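Local coordinates for glycerol-3-phosphate dehydrogenase [NAD(+)] (Dunaliella salina, PDB 6IUY), which probably interconverts sn-glycerol 3-phosphate and dihydroxyacetone phosphate with NAD, and pairs this dehydrogenase with a phosphatase-like domain for direct conversion of dihydroxyacetone phosphate to glycerol, at residues 355-360 with 393-398; 348-353 with 376-381; 367-372 with 400-405. All coordinates share one frame; numbering follows the deposited sequence.

Contact 1 (355-360 with 393-398). With NAD (nicotinamide-adenine-dinucleotide), chain C.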
# COMPACT_ATOMS: atom_id res chain seq x y z
N PHE A 355 -0.78 18.96 -23.54
CA PHE A 355 0.02 19.31 -24.70
C PHE A 355 0.63 18.08 -25.36
O PHE A 355 1.19 18.17 -26.47
CB PHE A 355 1.14 20.29 -24.30
CG PHE A 355 0.63 21.57 -23.74
CD1 PHE A 355 -0.36 22.29 -24.41
CD2 PHE A 355 1.07 22.01 -22.52
CE1 PHE A 355 -0.86 23.45 -23.87
CE2 PHE A 355 0.56 23.18 -21.97
CZ PHE A 355 -0.41 23.90 -22.65
N MET A 356 0.53 16.94 -24.68
CA MET A 356 1.36 15.79 -25.04
C MET A 356 0.93 15.16 -26.34
O MET A 356 1.78 14.71 -27.11
CB MET A 356 1.34 14.74 -23.94
CG MET A 356 2.48 14.94 -22.96
SD MET A 356 4.08 14.68 -23.74
CE MET A 356 5.09 15.46 -22.55
N HIS A 357 -0.38 15.13 -26.58
CA HIS A 357 -0.89 14.53 -27.80
C HIS A 357 -0.35 15.28 -29.03
O HIS A 357 0.15 14.66 -29.97
CB HIS A 357 -2.41 14.52 -27.79
CG HIS A 357 -3.02 13.81 -28.97
ND1 HIS A 357 -2.82 12.48 -29.21
CD2 HIS A 357 -3.82 14.26 -29.96
CE1 HIS A 357 -3.47 12.13 -30.31
NE2 HIS A 357 -4.09 13.19 -30.77
N GLY A 358 -0.43 16.60 -29.00
CA GLY A 358 0.06 17.43 -30.09
C GLY A 358 1.55 17.29 -30.29
O GLY A 358 2.04 17.25 -31.42
N ILE A 359 2.29 17.19 -29.18
CA ILE A 359 3.74 17.02 -29.24
C ILE A 359 4.10 15.69 -29.89
O ILE A 359 4.98 15.64 -30.75
CB ILE A 359 4.35 17.11 -27.83
CG1 ILE A 359 4.28 18.55 -27.32
CG2 ILE A 359 5.79 16.68 -27.85
CD1 ILE A 359 4.50 18.67 -25.84
N CYS A 360 3.41 14.61 -29.54
CA CYS A 360 3.68 13.31 -30.14
C CYS A 360 3.32 13.32 -31.64
O CYS A 360 4.06 12.79 -32.46
CB CYS A 360 2.94 12.17 -29.42
SG CYS A 360 3.57 11.78 -27.72
N SER A 393 2.37 7.15 -21.39
CA SER A 393 3.27 6.12 -21.87
C SER A 393 2.60 5.29 -22.97
O SER A 393 3.27 4.83 -23.90
CB SER A 393 3.74 5.22 -20.73
OG SER A 393 2.85 4.13 -20.55
N GLN A 394 1.28 5.12 -22.90
CA GLN A 394 0.60 4.39 -23.96
C GLN A 394 0.50 5.27 -25.19
O GLN A 394 0.46 4.77 -26.31
CB GLN A 394 -0.81 3.95 -23.52
CG GLN A 394 -0.87 3.20 -22.18
CD GLN A 394 -2.30 2.95 -21.74
OE1 GLN A 394 -3.08 3.88 -21.53
NE2 GLN A 394 -2.66 1.68 -21.64
N MET A 395 0.47 6.58 -24.99
CA MET A 395 0.37 7.53 -26.08
C MET A 395 1.66 7.55 -26.88
O MET A 395 1.65 7.60 -28.10
CB MET A 395 0.05 8.93 -25.55
CG MET A 395 0.04 9.99 -26.62
SD MET A 395 -0.09 11.64 -25.89
CE MET A 395 -1.72 11.56 -25.17
N VAL A 396 2.78 7.48 -26.17
CA VAL A 396 4.08 7.52 -26.80
C VAL A 396 4.34 6.26 -27.62
O VAL A 396 4.84 6.33 -28.75
CB VAL A 396 5.19 7.70 -25.77
CG1 VAL A 396 6.56 7.38 -26.38
CG2 VAL A 396 5.15 9.12 -25.21
N SER A 397 3.97 5.12 -27.06
CA SER A 397 4.15 3.84 -27.74
C SER A 397 3.31 3.77 -29.01
O SER A 397 3.81 3.44 -30.07
CB SER A 397 3.79 2.68 -26.81
OG SER A 397 4.74 2.58 -25.76
N ARG A 398 2.03 4.09 -28.89
CA ARG A 398 1.14 3.99 -30.03
C ARG A 398 1.52 4.94 -31.17
O ARG A 398 1.47 4.57 -32.33
CB ARG A 398 -0.30 4.25 -29.59
CG ARG A 398 -1.27 4.37 -30.77
CD ARG A 398 -2.70 4.45 -30.29
NE ARG A 398 -3.08 3.23 -29.58
CZ ARG A 398 -3.58 2.15 -30.17
NH1 ARG A 398 -3.77 2.14 -31.48
NH2 ARG A 398 -3.90 1.08 -29.45
PA NAD C . 4.52 23.32 -15.34
O1A NAD C . 5.58 24.06 -14.64
O2A NAD C . 3.30 23.00 -14.48
O5B NAD C . 3.97 24.17 -16.61
C5B NAD C . 4.80 25.16 -17.24
C4B NAD C . 5.14 24.72 -18.69
O4B NAD C . 4.06 24.74 -19.42
C3B NAD C . 6.06 25.76 -19.33
O3B NAD C . 7.35 25.34 -19.40
C2B NAD C . 5.49 25.96 -20.74
O2B NAD C . 6.61 25.91 -21.73
C1B NAD C . 4.66 24.97 -20.88
N9A NAD C . 3.66 25.34 -21.79
C8A NAD C . 2.77 26.35 -21.72
N7A NAD C . 2.00 26.30 -22.83
C5A NAD C . 2.42 25.27 -23.60
C6A NAD C . 2.01 24.79 -24.83
N6A NAD C . 0.96 25.31 -25.64
N1A NAD C . 2.61 23.72 -25.37
C2A NAD C . 3.64 23.12 -24.70
N3A NAD C . 4.05 23.59 -23.50
C4A NAD C . 3.44 24.67 -22.96
O3 NAD C . 5.16 21.95 -15.89
PN NAD C . 5.87 20.80 -15.04
O1N NAD C . 6.04 21.22 -13.59
O2N NAD C . 7.21 20.44 -15.62
O5D NAD C . 4.88 19.56 -15.03
C5D NAD C . 4.65 18.81 -16.21
C4D NAD C . 4.22 17.40 -15.76
O4D NAD C . 4.93 17.01 -14.72
C3D NAD C . 2.78 17.45 -15.30
O3D NAD C . 2.11 16.42 -15.86
C2D NAD C . 2.85 17.28 -13.76
O2D NAD C . 1.56 16.69 -13.32
C1D NAD C . 3.89 16.53 -13.57
N1N NAD C . 4.54 16.66 -12.29
C2N NAD C . 4.77 17.88 -11.70
C3N NAD C . 5.41 17.96 -10.46
C7N NAD C . 5.62 19.35 -9.82
O7N NAD C . 5.91 19.45 -8.64
N7N NAD C . 5.49 20.52 -10.65
C4N NAD C . 5.83 16.82 -9.81
C5N NAD C . 5.63 15.59 -10.41
C6N NAD C . 5.00 15.53 -11.65

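Contact 2 (348-353 with 376-381). With NAD (nicotinamide-adenine-dinucleotide), chain C; 13P (1,3-dihydroxyacetonephosphate), chain D.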
# COMPACT_ATOMS: atom_id res chain seq x y z
N ILE A 348 13.15 11.97 -22.60
CA ILE A 348 12.35 12.17 -21.40
C ILE A 348 11.16 13.06 -21.75
O ILE A 348 11.31 14.19 -22.21
CB ILE A 348 13.20 12.80 -20.27
CG1 ILE A 348 14.41 11.92 -19.99
CG2 ILE A 348 12.40 12.94 -18.99
CD1 ILE A 348 15.49 12.59 -19.19
N PHE A 349 9.95 12.54 -21.57
CA PHE A 349 8.77 13.35 -21.80
C PHE A 349 8.26 13.90 -20.45
O PHE A 349 7.91 13.13 -19.56
CB PHE A 349 7.70 12.54 -22.53
CG PHE A 349 8.04 12.25 -23.97
CD1 PHE A 349 7.78 13.20 -24.96
CD2 PHE A 349 8.63 11.05 -24.34
CE1 PHE A 349 8.11 12.95 -26.30
CE2 PHE A 349 8.95 10.80 -25.69
CZ PHE A 349 8.69 11.76 -26.66
N CYS A 350 8.26 15.23 -20.31
CA CYS A 350 7.82 15.91 -19.09
C CYS A 350 7.17 17.26 -19.39
O CYS A 350 7.74 18.31 -19.13
CB CYS A 350 8.99 16.11 -18.13
SG CYS A 350 8.47 16.55 -16.44
N ALA A 351 5.97 17.24 -19.95
CA ALA A 351 5.26 18.47 -20.26
C ALA A 351 3.85 18.32 -19.73
O ALA A 351 3.37 17.20 -19.66
CB ALA A 351 5.25 18.73 -21.77
N PRO A 352 3.18 19.44 -19.36
CA PRO A 352 1.79 19.35 -18.89
C PRO A 352 0.96 18.53 -19.85
O PRO A 352 1.09 18.71 -21.07
CB PRO A 352 1.32 20.81 -18.87
CG PRO A 352 2.57 21.58 -18.64
CD PRO A 352 3.65 20.83 -19.41
N HIS A 353 0.15 17.61 -19.33
CA HIS A 353 -0.34 16.54 -20.20
C HIS A 353 -1.31 16.96 -21.31
O HIS A 353 -1.48 16.22 -22.27
CB HIS A 353 -1.00 15.45 -19.36
CG HIS A 353 -2.37 15.79 -18.90
ND1 HIS A 353 -2.62 16.49 -17.74
CD2 HIS A 353 -3.58 15.50 -19.43
CE1 HIS A 353 -3.93 16.61 -17.57
NE2 HIS A 353 -4.53 16.03 -18.59
N ILE A 376 11.06 7.78 -21.68
CA ILE A 376 10.42 7.72 -20.36
C ILE A 376 9.53 8.93 -20.18
O ILE A 376 9.84 10.01 -20.66
CB ILE A 376 11.44 7.64 -19.22
CG1 ILE A 376 10.74 7.37 -17.88
CG2 ILE A 376 12.28 8.90 -19.18
CD1 ILE A 376 11.69 6.93 -16.74
N SER A 377 8.42 8.73 -19.49
CA SER A 377 7.47 9.80 -19.24
C SER A 377 7.40 10.13 -17.75
O SER A 377 7.36 9.24 -16.90
CB SER A 377 6.09 9.39 -19.75
OG SER A 377 5.12 10.35 -19.39
N LEU A 378 7.45 11.42 -17.44
CA LEU A 378 7.32 11.91 -16.09
C LEU A 378 5.94 12.56 -15.91
O LEU A 378 5.63 13.10 -14.85
CB LEU A 378 8.42 12.94 -15.79
CG LEU A 378 9.76 12.42 -15.29
CD1 LEU A 378 10.33 11.33 -16.20
CD2 LEU A 378 10.73 13.57 -15.16
N THR A 379 5.12 12.46 -16.95
CA THR A 379 3.90 13.26 -17.05
C THR A 379 2.65 12.61 -16.45
O THR A 379 2.43 11.40 -16.58
CB THR A 379 3.64 13.59 -18.54
OG1 THR A 379 4.68 14.45 -19.01
CG2 THR A 379 2.28 14.28 -18.74
N LYS A 380 1.80 13.42 -15.82
CA LYS A 380 0.61 12.93 -15.15
C LYS A 380 -0.63 13.54 -15.78
O LYS A 380 -0.71 14.77 -15.99
CB LYS A 380 0.69 13.23 -13.64
CG LYS A 380 1.79 12.44 -12.95
CD LYS A 380 2.11 12.91 -11.54
CE LYS A 380 3.34 12.19 -11.03
NZ LYS A 380 3.81 12.63 -9.67
N GLY A 381 -1.58 12.69 -16.12
CA GLY A 381 -2.71 13.10 -16.93
C GLY A 381 -2.94 12.02 -17.96
O GLY A 381 -2.11 11.10 -18.14
PA NAD C . 4.52 23.32 -15.34
O1A NAD C . 5.58 24.06 -14.64
O2A NAD C . 3.30 23.00 -14.48
O5B NAD C . 3.97 24.17 -16.61
C5B NAD C . 4.80 25.16 -17.24
C4B NAD C . 5.14 24.72 -18.69
O4B NAD C . 4.06 24.74 -19.42
C3B NAD C . 6.06 25.76 -19.33
O3B NAD C . 7.35 25.34 -19.40
C2B NAD C . 5.49 25.96 -20.74
O2B NAD C . 6.61 25.91 -21.73
C1B NAD C . 4.66 24.97 -20.88
N9A NAD C . 3.66 25.34 -21.79
C8A NAD C . 2.77 26.35 -21.72
N7A NAD C . 2.00 26.30 -22.83
C5A NAD C . 2.42 25.27 -23.60
C6A NAD C . 2.01 24.79 -24.83
N6A NAD C . 0.96 25.31 -25.64
N1A NAD C . 2.61 23.72 -25.37
C2A NAD C . 3.64 23.12 -24.70
N3A NAD C . 4.05 23.59 -23.50
C4A NAD C . 3.44 24.67 -22.96
O3 NAD C . 5.16 21.95 -15.89
PN NAD C . 5.87 20.80 -15.04
O1N NAD C . 6.04 21.22 -13.59
O2N NAD C . 7.21 20.44 -15.62
O5D NAD C . 4.88 19.56 -15.03
C5D NAD C . 4.65 18.81 -16.21
C4D NAD C . 4.22 17.40 -15.76
O4D NAD C . 4.93 17.01 -14.72
C3D NAD C . 2.78 17.45 -15.30
O3D NAD C . 2.11 16.42 -15.86
C2D NAD C . 2.85 17.28 -13.76
O2D NAD C . 1.56 16.69 -13.32
C1D NAD C . 3.89 16.53 -13.57
N1N NAD C . 4.54 16.66 -12.29
C2N NAD C . 4.77 17.88 -11.70
C3N NAD C . 5.41 17.96 -10.46
C7N NAD C . 5.62 19.35 -9.82
O7N NAD C . 5.91 19.45 -8.64
N7N NAD C . 5.49 20.52 -10.65
C4N NAD C . 5.83 16.82 -9.81
C5N NAD C . 5.63 15.59 -10.41
C6N NAD C . 5.00 15.53 -11.65
P 13P D . 0.59 19.11 -8.04
O1P 13P D . 0.88 17.71 -7.56
O2P 13P D . 1.66 19.99 -7.47
O3P 13P D . -0.77 19.49 -7.52
O1 13P D . 0.56 19.32 -9.63
C1 13P D . 0.60 18.25 -10.54
C2 13P D . 1.73 17.38 -10.11
O2 13P D . 2.70 17.88 -9.57
C3 13P D . 1.69 15.90 -10.31
O3 13P D . 2.25 15.27 -9.17

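Contact 3 (367-372 with 400-405)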
# COMPACT_ATOMS: atom_id res chain seq x y z
N ARG A 367 9.09 12.18 -38.41
CA ARG A 367 9.82 10.92 -38.58
C ARG A 367 11.21 11.03 -38.01
O ARG A 367 12.16 10.50 -38.56
CB ARG A 367 9.88 10.53 -40.06
CG ARG A 367 8.51 10.29 -40.68
CD ARG A 367 8.59 10.05 -42.18
NE ARG A 367 7.28 9.79 -42.76
CZ ARG A 367 7.06 9.51 -44.04
NH1 ARG A 367 8.07 9.45 -44.90
NH2 ARG A 367 5.82 9.29 -44.47
N VAL A 368 11.33 11.73 -36.89
CA VAL A 368 12.62 12.02 -36.32
C VAL A 368 12.95 11.07 -35.16
O VAL A 368 14.08 11.02 -34.68
CB VAL A 368 12.67 13.50 -35.87
CG1 VAL A 368 11.66 13.75 -34.77
CG2 VAL A 368 14.06 13.91 -35.45
N VAL A 369 11.96 10.29 -34.72
CA VAL A 369 12.19 9.36 -33.62
C VAL A 369 12.50 7.95 -34.15
O VAL A 369 11.58 7.22 -34.51
CB VAL A 369 10.96 9.30 -32.65
CG1 VAL A 369 11.16 8.20 -31.62
CG2 VAL A 369 10.76 10.64 -31.95
N GLY A 370 13.78 7.59 -34.20
CA GLY A 370 14.18 6.24 -34.58
C GLY A 370 13.54 5.19 -33.67
O GLY A 370 13.27 5.47 -32.51
N ARG A 371 13.29 3.99 -34.19
CA ARG A 371 12.51 3.01 -33.42
C ARG A 371 13.32 2.34 -32.31
O ARG A 371 12.76 1.60 -31.49
CB ARG A 371 11.92 1.95 -34.34
CG ARG A 371 10.79 2.48 -35.22
CD ARG A 371 9.96 1.36 -35.80
NE ARG A 371 9.08 1.83 -36.87
CZ ARG A 371 7.80 2.18 -36.70
NH1 ARG A 371 7.25 2.11 -35.49
NH2 ARG A 371 7.08 2.58 -37.74
N GLY A 372 14.62 2.61 -32.27
CA GLY A 372 15.47 2.13 -31.20
C GLY A 372 15.62 3.12 -30.05
O GLY A 372 16.39 2.89 -29.12
N LEU A 400 4.47 6.99 -31.54
CA LEU A 400 5.87 7.05 -31.92
C LEU A 400 6.48 5.67 -32.12
O LEU A 400 7.61 5.55 -32.61
CB LEU A 400 6.67 7.82 -30.87
CG LEU A 400 6.28 9.30 -30.77
CD1 LEU A 400 7.05 10.00 -29.65
CD2 LEU A 400 6.54 9.97 -32.12
N GLY A 401 5.75 4.63 -31.72
CA GLY A 401 6.19 3.26 -31.94
C GLY A 401 7.40 2.82 -31.14
O GLY A 401 8.12 1.90 -31.53
N ILE A 402 7.63 3.48 -30.02
CA ILE A 402 8.71 3.09 -29.14
C ILE A 402 8.19 2.72 -27.75
O ILE A 402 7.09 3.11 -27.34
CB ILE A 402 9.74 4.21 -28.99
CG1 ILE A 402 9.06 5.49 -28.55
CG2 ILE A 402 10.48 4.44 -30.32
CD1 ILE A 402 10.04 6.59 -28.22
N ASP A 403 8.99 1.96 -27.01
CA ASP A 403 8.60 1.56 -25.67
C ASP A 403 8.83 2.72 -24.71
O ASP A 403 9.78 3.49 -24.87
CB ASP A 403 9.36 0.31 -25.23
CG ASP A 403 8.75 -0.96 -25.80
OD1 ASP A 403 8.01 -1.66 -25.07
OD2 ASP A 403 8.98 -1.23 -27.00
N CYS A 404 7.95 2.85 -23.72
CA CYS A 404 8.02 4.00 -22.83
C CYS A 404 7.85 3.62 -21.37
O CYS A 404 6.80 3.12 -20.97
CB CYS A 404 6.97 5.03 -23.24
SG CYS A 404 7.09 6.62 -22.35
N SER A 405 8.90 3.84 -20.59
CA SER A 405 8.86 3.67 -19.15
C SER A 405 8.18 4.89 -18.49
O SER A 405 7.81 5.84 -19.20
CB SER A 405 10.28 3.51 -18.60
OG SER A 405 10.94 2.43 -19.22

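Contact 1 (355-360 with 393-398)
M395 reaches from helix 392-400 to helix 356-366 and sets its thioether against the first turn of that helix, its SD lying 3.6 Å from H357 CA. The side chain leaves with CG anti to the backbone N (chi1 176°) and runs extended until a bend at chi3 (-66°) brings CE round to H357 CB, 4.0 Å away. The same sulfur sits at the edge of the imidazole, 5.4 Å from the ring centroid of H357. ND1 of H357 is buried here and has no partner in the model.

M356 meets M395 near its root, CB to SD at 3.9 Å, while the rest of its chain bends at chi2 and leads away from helix 392-400 toward A351 and T379. One turn on comes C360, where SG touches both V396 CG2 at 4.0 Å and M395 SD at 4.1 Å. No hydrogen bond crosses the interface, which rests on van der Waals contacts, mostly of the M395 and C360 sulfurs, and R383 of strand 382-385 touches both H357 and M395. The axes approach to 10.3 Å and cross at -18°, a nearly parallel pairing.

F355, the residue before M356, turns to the cofactor, and the adenine lies over one face of its ring, with NAD C6A above the ring centre. Helix 356-366 is the crossover between parallel strands 346-349 and 374-377, and helix 392-400 leads on to strand 404-408 in the same parallel part of the sheet, the arrangement of a Rossmann-type NAD-binding domain.

Contact 2 (348-353 with 376-381)
I348 and F349 pair in parallel with I376 and S377, joining the two strands of a beta-alpha-beta unit whose crossover is helix 356-366, in the Rossmann-type sheet that carries NAD. The backbone bonds are nearly linear: F349 N gives to I376 O at 2.7 Å, and F349 O takes L378 N with an N-H...O angle of 174°. Past the strand ends a side chain takes over, T379 OG1 donating to A351 O at 3.1 Å and tilted 25° from the carbonyl plane. S377 OG accepts from T379 N in an ST turn, which ties the T379 amide back to the S377 side chain.

Among the apolar contacts, I348 CG1 and I376 CG2 lie side by side on one face of the sheet; just beyond, I348 CG2 meets L378 CD1, and C350 SG rests 3.7 Å from L378 CB.

The aromatic contact comes at the loop ends. With CG of H353 turned in between its backbone N and carbonyl carbon (chi1 78°), the imidazole takes G381 CA over its face in a CH-pi contact, 3.4 Å from the ring centroid; a beta carbon on G381 would run into the ring. NE2 bonds to E570 and ND1 to Q563, a residue that also binds NAD. With an alanine here, E570 and Q563 would probably lose their imidazole partner and a gap would open over G381.

Ligand bonds complete the account. K380 extends its chain to 13P, where NZ donates to O3 and also forms a salt bridge with D519, while its backbone N gives to NAD O3D at 3.0 Å.

Contact 3 (367-372 with 400-405)
V369 is where 367-372 first meets 400-405, two residues beyond R367, which ends helix 356-366 in a Schellman motif. The two methyls of V369 divide the work. CG1, anti to the backbone N (chi1 173°), rests against I402 CD1 at 3.9 Å, and CG2 faces L400 CD2 at 4.3 Å. The side chains of V369 and I402 cross at about a right angle, with CG1 of V369 set against both CD1 and CG2 of I402.

G370 contributes through its backbone, its O lying 3.7 Å from I402 CG2. The next carbonyl, R371 O, touches the same methyl at 3.8 Å, so a single branch of I402 packs against two successive peptide groups. The R371 side chain then runs extended from CG to NE and turns at chi4 (-95°), which carries NH1 to within 3.9 Å of G401 CA. The guanidinium approaches obliquely, near the carbonyl end of helix 392-400, where a mild electrostatic attraction is possible. G401 ends that helix with positive phi, and a side chain there would collide with NH1. No hydrogen bond links the two segments.

The contact thus joins the loop after helix 356-366 to the turn between helix 392-400 and strand 404-408. V341 of helix 337-342 also touches V369, while I402 packs on V396 of helix 392-400 and on A375 of strand 374-377.

In the fold
The three contacts interlock along the chain: the first segments of contacts 2, 1 and 3 come in that order, then their second segments likewise. Centres of contacts 1 and 2 lie about 9 Å apart, those of 1 and 3 about 11 Å, and those of 2 and 3 about 15 Å. M356 of contact 1 packs on contact 2, S397 of contact 1 bonds to I402 of contact 3, and contacts 2 and 3 meet where strands 374-377 and 404-408 lie side by side. Contacts 1 and 2 thus bring the loops after the strands to NAD, while contact 3, away from the NAD and substrate sites, joins the loops leading into strands 374-377 and 404-408.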